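Local structure of BIS(5'-nucleosyl)-tetraphosphatase (Diadenosine tetraphosphatase), putative (Plasmodium falciparum, 5CFJ) at residues L66-I71 against D114-Y119. The protein probably hydrolyses diadenosine tetraphosphate (Ap4A) asymmetrically, as a member of the Nudix hydrolase family. Residues are numbered along the deposited sequence; the frame is centred on the assembly and turned at random.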
loop_
_atom_site.group_PDB
_atom_site.type_symbol
_atom_site.label_atom_id
_atom_site.label_comp_id
_atom_site.label_asym_id
_atom_site.label_seq_id
_atom_site.Cartn_x
_atom_site.Cartn_y
_atom_site.Cartn_z
ATOM N N LEU A 66 -3.004 -9.850 -3.046
ATOM C CA LEU A 66 -3.876 -10.680 -3.865
ATOM C C LEU A 66 -5.274 -10.818 -3.242
ATOM O O LEU A 66 -6.285 -10.691 -3.927
ATOM C CB LEU A 66 -3.238 -12.050 -4.073
ATOM C CG LEU A 66 -4.052 -13.092 -4.834
ATOM C CD1 LEU A 66 -4.434 -12.599 -6.223
ATOM C CD2 LEU A 66 -3.250 -14.374 -4.927
ATOM N N GLU A 67 -5.331 -11.077 -1.941
ATOM C CA GLU A 67 -6.604 -11.217 -1.247
ATOM C C GLU A 67 -7.430 -9.942 -1.310
ATOM O O GLU A 67 -8.649 -9.991 -1.473
ATOM C CB GLU A 67 -6.384 -11.597 0.216
ATOM C CG GLU A 67 -5.857 -13.003 0.397
ATOM C CD GLU A 67 -5.766 -13.433 1.844
ATOM O OE1 GLU A 67 -6.504 -12.877 2.683
ATOM O OE2 GLU A 67 -4.961 -14.345 2.136
ATOM N N GLU A 68 -6.769 -8.798 -1.176
ATOM C CA GLU A 68 -7.481 -7.536 -1.004
ATOM C C GLU A 68 -7.771 -6.802 -2.308
ATOM O O GLU A 68 -8.600 -5.891 -2.327
ATOM C CB GLU A 68 -6.704 -6.631 -0.044
ATOM C CG GLU A 68 -6.704 -7.193 1.357
ATOM C CD GLU A 68 -5.865 -6.413 2.341
ATOM O OE1 GLU A 68 -5.210 -5.413 1.974
ATOM O OE2 GLU A 68 -5.871 -6.805 3.523
ATOM N N THR A 69 -7.109 -7.186 -3.397
ATOM C CA THR A 69 -7.279 -6.483 -4.668
ATOM C C THR A 69 -7.481 -7.401 -5.870
ATOM O O THR A 69 -7.790 -6.931 -6.961
ATOM C CB THR A 69 -6.057 -5.598 -5.004
ATOM O OG1 THR A 69 -4.940 -6.429 -5.339
ATOM C CG2 THR A 69 -5.686 -4.664 -3.874
ATOM N N GLY A 70 -7.236 -8.696 -5.700
ATOM C CA GLY A 70 -7.261 -9.629 -6.814
ATOM C C GLY A 70 -6.048 -9.527 -7.729
ATOM O O GLY A 70 -5.951 -10.246 -8.716
ATOM N N ILE A 71 -5.096 -8.658 -7.397
ATOM C CA ILE A 71 -3.924 -8.479 -8.246
ATOM C C ILE A 71 -2.784 -9.358 -7.752
ATOM O O ILE A 71 -2.321 -9.201 -6.620
ATOM C CB ILE A 71 -3.471 -7.009 -8.273
ATOM C CG1 ILE A 71 -4.595 -6.111 -8.799
ATOM C CG2 ILE A 71 -2.209 -6.861 -9.101
ATOM C CD1 ILE A 71 -4.280 -4.629 -8.709
ATOM N N ASP A 114 -14.236 -8.140 1.420
ATOM C CA ASP A 114 -15.122 -7.515 2.402
ATOM C C ASP A 114 -14.381 -6.551 3.334
ATOM O O ASP A 114 -15.010 -5.771 4.049
ATOM C CB ASP A 114 -15.873 -8.574 3.224
ATOM C CG ASP A 114 -14.953 -9.584 3.897
ATOM O OD1 ASP A 114 -13.722 -9.387 3.908
ATOM O OD2 ASP A 114 -15.477 -10.591 4.427
ATOM N N GLU A 115 -13.052 -6.589 3.306
ATOM C CA GLU A 115 -12.241 -5.732 4.163
ATOM C C GLU A 115 -12.290 -4.258 3.758
ATOM O O GLU A 115 -11.977 -3.376 4.564
ATOM C CB GLU A 115 -10.793 -6.224 4.162
ATOM C CG GLU A 115 -9.912 -5.615 5.233
ATOM C CD GLU A 115 -8.728 -6.499 5.561
ATOM O OE1 GLU A 115 -8.514 -7.493 4.837
ATOM O OE2 GLU A 115 -8.007 -6.196 6.534
ATOM N N HIS A 116 -12.668 -3.990 2.509
ATOM C CA HIS A 116 -12.661 -2.625 1.996
ATOM C C HIS A 116 -13.908 -2.285 1.199
ATOM O O HIS A 116 -14.497 -3.149 0.564
ATOM C CB HIS A 116 -11.428 -2.403 1.128
ATOM C CG HIS A 116 -10.145 -2.623 1.857
ATOM N ND1 HIS A 116 -9.435 -3.804 1.773
ATOM C CD2 HIS A 116 -9.454 -1.830 2.709
ATOM C CE1 HIS A 116 -8.356 -3.719 2.527
ATOM N NE2 HIS A 116 -8.346 -2.531 3.111
ATOM N N THR A 117 -14.283 -1.010 1.212
ATOM C CA THR A 117 -15.490 -0.575 0.517
ATOM C C THR A 117 -15.188 0.223 -0.745
ATOM O O THR A 117 -16.067 0.419 -1.577
ATOM C CB THR A 117 -16.377 0.290 1.421
ATOM O OG1 THR A 117 -15.630 1.428 1.864
ATOM C CG2 THR A 117 -16.851 -0.504 2.625
ATOM N N ASP A 118 -13.951 0.684 -0.888
ATOM C CA ASP A 118 -13.586 1.551 -1.999
ATOM C C ASP A 118 -12.081 1.502 -2.210
ATOM O O ASP A 118 -11.347 1.040 -1.339
ATOM C CB ASP A 118 -14.044 2.984 -1.718
ATOM C CG ASP A 118 -14.176 3.829 -2.972
ATOM O OD1 ASP A 118 -14.057 3.296 -4.096
ATOM O OD2 ASP A 118 -14.411 5.049 -2.827
ATOM N N TYR A 119 -11.623 1.963 -3.368
ATOM C CA TYR A 119 -10.194 2.112 -3.621
ATOM C C TYR A 119 -9.986 3.350 -4.455
ATOM O O TYR A 119 -10.883 3.778 -5.179
ATOM C CB TYR A 119 -9.611 0.896 -4.343
ATOM C CG TYR A 119 -10.109 0.723 -5.762
ATOM C CD1 TYR A 119 -9.455 1.324 -6.837
ATOM C CD2 TYR A 119 -11.240 -0.037 -6.026
ATOM C CE1 TYR A 119 -9.927 1.164 -8.138
ATOM C CE2 TYR A 119 -11.715 -0.201 -7.312
ATOM C CZ TYR A 119 -11.063 0.403 -8.362
ATOM O OH TYR A 119 -11.545 0.224 -9.641
HETATM O O HOH W 1 -10.161 -5.674 -0.071
HETATM O O HOH W 2 -5.279 -2.922 3.500
#
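Glu-68, near the C-terminal end of the Nudix-box helix 57-69, meets Glu-115 and His-116 where the chain enters strand 116-122, so the contact joins the signature helix of the Nudix fold to the sheet. In Nudix hydrolases glutamates of this helix generally bind the catalytic metal ions. No direct hydrogen bond spans the two segments; two waters and a close carboxylate pair define the interface.

Both ring nitrogens of His-116 are bridged to Glu-68. Water 1 lies in the ring plane 2.7 Å from ND1 of His-116 and donates to the backbone O of Glu-68 at 2.8 Å. Water 2 donates to OE1 of Glu-68 at 2.9 Å and accepts a weak bond from NE2 of His-116. That OE1 also takes the backbone N-H of Lys-48, which ties the carboxylate to strand 44-50.

Among the van der Waals contacts, CE1 of His-116 lies 3.6 Å from OE1 of Glu-68, with the carboxylate and ring planes 70° apart. CG of Glu-68 stands anti to its carbonyl carbon (chi1 -68°), and the extended chain beyond carries CD to the imidazole edge. One face of the imidazole is lined near its rim by CG of Glu-115, while Leu-35 of strand 30-37 also touches the His-116 side chain.

Across the contact two acids come close together. Glu-64, one helical turn back, places its OE1 close to OE2 of Glu-68. Glu-115, in the loop just before strand 116-122, turns its carboxylate 76° to that of Glu-68, its OE1 approaching OE2 of Glu-68 to 3.0 Å.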